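Local coordinates for type III effector NopAA (Sinorhizobium fredii USDA 257, PDB 6SDU), which hydrolyses xyloglucan, a plant cell-wall polysaccharide, as a family 12 glycoside hydrolase secreted as an effector by a nitrogen-fixing symbiont, at residues 35-40 against 73-78. Residues are numbered along the deposited sequence; the frame is centred on the assembly and turned at random.
Sequences SWNNDV and YPHVAF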
loop_
_atom_site.group_PDB
_atom_site.type_symbol
_atom_site.label_atom_id
_atom_site.label_comp_id
_atom_site.label_asym_id
_atom_site.label_seq_id
_atom_site.Cartn_x
_atom_site.Cartn_y
_atom_site.Cartn_z
ATOM N N SER A 35 4.941 5.016 -12.701
ATOM C CA SER A 35 4.675 6.406 -12.367
ATOM C C SER A 35 4.814 6.598 -10.865
ATOM O O SER A 35 4.659 5.656 -10.078
ATOM C CB SER A 35 3.296 6.872 -12.872
ATOM O OG SER A 35 2.245 6.182 -12.233
ATOM N N TRP A 36 5.182 7.818 -10.482
ATOM C CA TRP A 36 5.362 8.195 -9.083
ATOM C C TRP A 36 4.460 9.380 -8.775
ATOM O O TRP A 36 4.395 10.326 -9.568
ATOM C CB TRP A 36 6.824 8.536 -8.793
ATOM C CG TRP A 36 7.775 7.351 -8.917
ATOM C CD1 TRP A 36 8.244 6.552 -7.896
ATOM C CD2 TRP A 36 8.380 6.853 -10.120
ATOM N NE1 TRP A 36 9.087 5.584 -8.402
ATOM C CE2 TRP A 36 9.197 5.750 -9.757
ATOM C CE3 TRP A 36 8.316 7.232 -11.469
ATOM C CZ2 TRP A 36 9.929 5.014 -10.700
ATOM C CZ3 TRP A 36 9.051 6.514 -12.401
ATOM C CH2 TRP A 36 9.844 5.408 -12.011
ATOM N N ASN A 37 3.767 9.332 -7.630
ATOM C CA ASN A 37 2.776 10.341 -7.259
ATOM C C ASN A 37 2.992 10.824 -5.829
ATOM O O ASN A 37 2.953 10.025 -4.889
ATOM C CB ASN A 37 1.370 9.767 -7.422
ATOM C CG ASN A 37 1.119 9.276 -8.831
ATOM O OD1 ASN A 37 0.673 10.049 -9.684
ATOM N ND2 ASN A 37 1.434 7.997 -9.099
ATOM N N ASN A 38 3.210 12.136 -5.677
ATOM C CA ASN A 38 3.381 12.810 -4.378
ATOM C C ASN A 38 2.026 13.189 -3.773
ATOM O O ASN A 38 1.721 14.363 -3.564
ATOM C CB ASN A 38 4.257 14.046 -4.541
ATOM C CG ASN A 38 4.876 14.487 -3.238
ATOM O OD1 ASN A 38 5.137 13.663 -2.371
ATOM N ND2 ASN A 38 5.091 15.789 -3.080
ATOM N N ASP A 39 1.219 12.176 -3.462
ATOM C CA ASP A 39 -0.159 12.411 -3.018
ATOM C C ASP A 39 -0.218 12.858 -1.560
ATOM O O ASP A 39 0.163 12.088 -0.668
ATOM C CB ASP A 39 -1.003 11.158 -3.213
ATOM C CG ASP A 39 -1.274 10.866 -4.658
ATOM O OD1 ASP A 39 -0.642 11.521 -5.527
ATOM O OD2 ASP A 39 -2.142 9.996 -4.919
ATOM N N VAL A 40 -0.639 14.117 -1.335
ATOM C CA VAL A 40 -0.828 14.722 -0.013
ATOM C C VAL A 40 -2.070 15.598 -0.072
ATOM O O VAL A 40 -2.171 16.467 -0.949
ATOM C CB VAL A 40 0.352 15.597 0.456
ATOM C CG1 VAL A 40 0.283 15.800 1.959
ATOM C CG2 VAL A 40 1.661 15.024 0.048
ATOM N N TYR A 73 -0.238 9.599 0.660
ATOM C CA TYR A 73 0.157 8.287 0.149
ATOM C C TYR A 73 1.117 8.485 -1.012
ATOM O O TYR A 73 0.745 8.306 -2.179
ATOM C CB TYR A 73 -1.056 7.453 -0.273
ATOM C CG TYR A 73 -0.729 6.017 -0.729
ATOM C CD1 TYR A 73 0.001 5.144 0.080
ATOM C CD2 TYR A 73 -1.173 5.538 -1.964
ATOM C CE1 TYR A 73 0.288 3.834 -0.331
ATOM C CE2 TYR A 73 -0.893 4.230 -2.392
ATOM C CZ TYR A 73 -0.164 3.384 -1.579
ATOM O OH TYR A 73 0.122 2.093 -2.016
ATOM N N PRO A 74 2.358 8.899 -0.730
ATOM C CA PRO A 74 3.388 8.884 -1.784
ATOM C C PRO A 74 3.570 7.466 -2.307
ATOM O O PRO A 74 3.718 6.513 -1.529
ATOM C CB PRO A 74 4.651 9.367 -1.063
ATOM C CG PRO A 74 4.384 9.134 0.391
ATOM C CD PRO A 74 2.900 9.360 0.559
ATOM N N HIS A 75 3.548 7.309 -3.625
ATOM C CA HIS A 75 3.592 5.935 -4.104
ATOM C C HIS A 75 4.098 5.875 -5.527
ATOM O O HIS A 75 4.085 6.861 -6.263
ATOM C CB HIS A 75 2.227 5.269 -4.018
ATOM C CG HIS A 75 1.227 5.829 -4.978
ATOM N ND1 HIS A 75 0.486 6.957 -4.699
ATOM C CD2 HIS A 75 0.826 5.406 -6.200
ATOM C CE1 HIS A 75 -0.328 7.208 -5.709
ATOM N NE2 HIS A 75 -0.130 6.292 -6.638
ATOM N N VAL A 76 4.536 4.679 -5.888
ATOM C CA VAL A 76 4.886 4.285 -7.239
ATOM C C VAL A 76 3.733 3.417 -7.739
ATOM O O VAL A 76 3.072 2.746 -6.942
ATOM C CB VAL A 76 6.235 3.537 -7.231
ATOM C CG1 VAL A 76 6.150 2.304 -6.315
ATOM C CG2 VAL A 76 6.700 3.134 -8.649
ATOM N N ALA A 77 3.419 3.498 -9.030
ATOM C CA ALA A 77 2.302 2.748 -9.596
ATOM C C ALA A 77 2.695 2.097 -10.917
ATOM O O ALA A 77 3.466 2.662 -11.699
ATOM C CB ALA A 77 1.056 3.652 -9.811
ATOM N N PHE A 78 2.104 0.925 -11.184
ATOM C CA PHE A 78 2.346 0.148 -12.397
ATOM C C PHE A 78 1.024 -0.396 -12.938
ATOM O O PHE A 78 0.314 -1.134 -12.243
ATOM C CB PHE A 78 3.321 -1.005 -12.096
ATOM C CG PHE A 78 3.825 -1.749 -13.331
ATOM C CD1 PHE A 78 3.162 -2.875 -13.813
ATOM C CD2 PHE A 78 4.990 -1.343 -13.982
ATOM C CE1 PHE A 78 3.640 -3.571 -14.932
ATOM C CE2 PHE A 78 5.472 -2.030 -15.096
ATOM C CZ PHE A 78 4.792 -3.148 -15.572
#
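Trp36 and Val76 lie side by side on neighbouring antiparallel strands of the β-jelly roll, the two-sheet sandwich of family 12 glycoside hydrolases. They form a non-hydrogen-bonded pair, and both point into the space between the sheets. Val76 turns CG2 opposite its backbone N (CG1 sits at chi1 58°), which lays that methyl over one face of the indole as a CH-pi contact, 3.8 Å from the centroid of the five-membered ring of Trp36. Trp36 also meets Trp58 edge-to-face and touches Val52, both on the opposing sheet.

Ser35, Asn37, Asp39, Tyr73, His75 and Ala77 occupy the other face, the side of the substrate cleft. There the His75 imidazole crosses the Asn37 amide with planes only 23° apart; His75 CE1 sits 3.5 Å from Asn37 CB. With chi1 at 69°, the ring leans across toward strand 35-40 with its ND1 side facing Tyr73, and ND1 donates a nearly straight bond of 2.9 Å to Tyr73 O. Asp39 OD2 comes to the ring's edge, 3.4 Å from His75 CE1, its carboxylate almost perpendicular to the imidazole. Tyr73, whose side chain is about 7 Å from a bound glucose unit, touches Glu217 of the sugar pocket, and its OH is hydrogen-bonded to Ala107 O.

Reciprocal backbone bonds join Ser35 with Ala77 and Asn37 with His75. The shortest runs from Ala77 N to Ser35 O, at 2.7 Å.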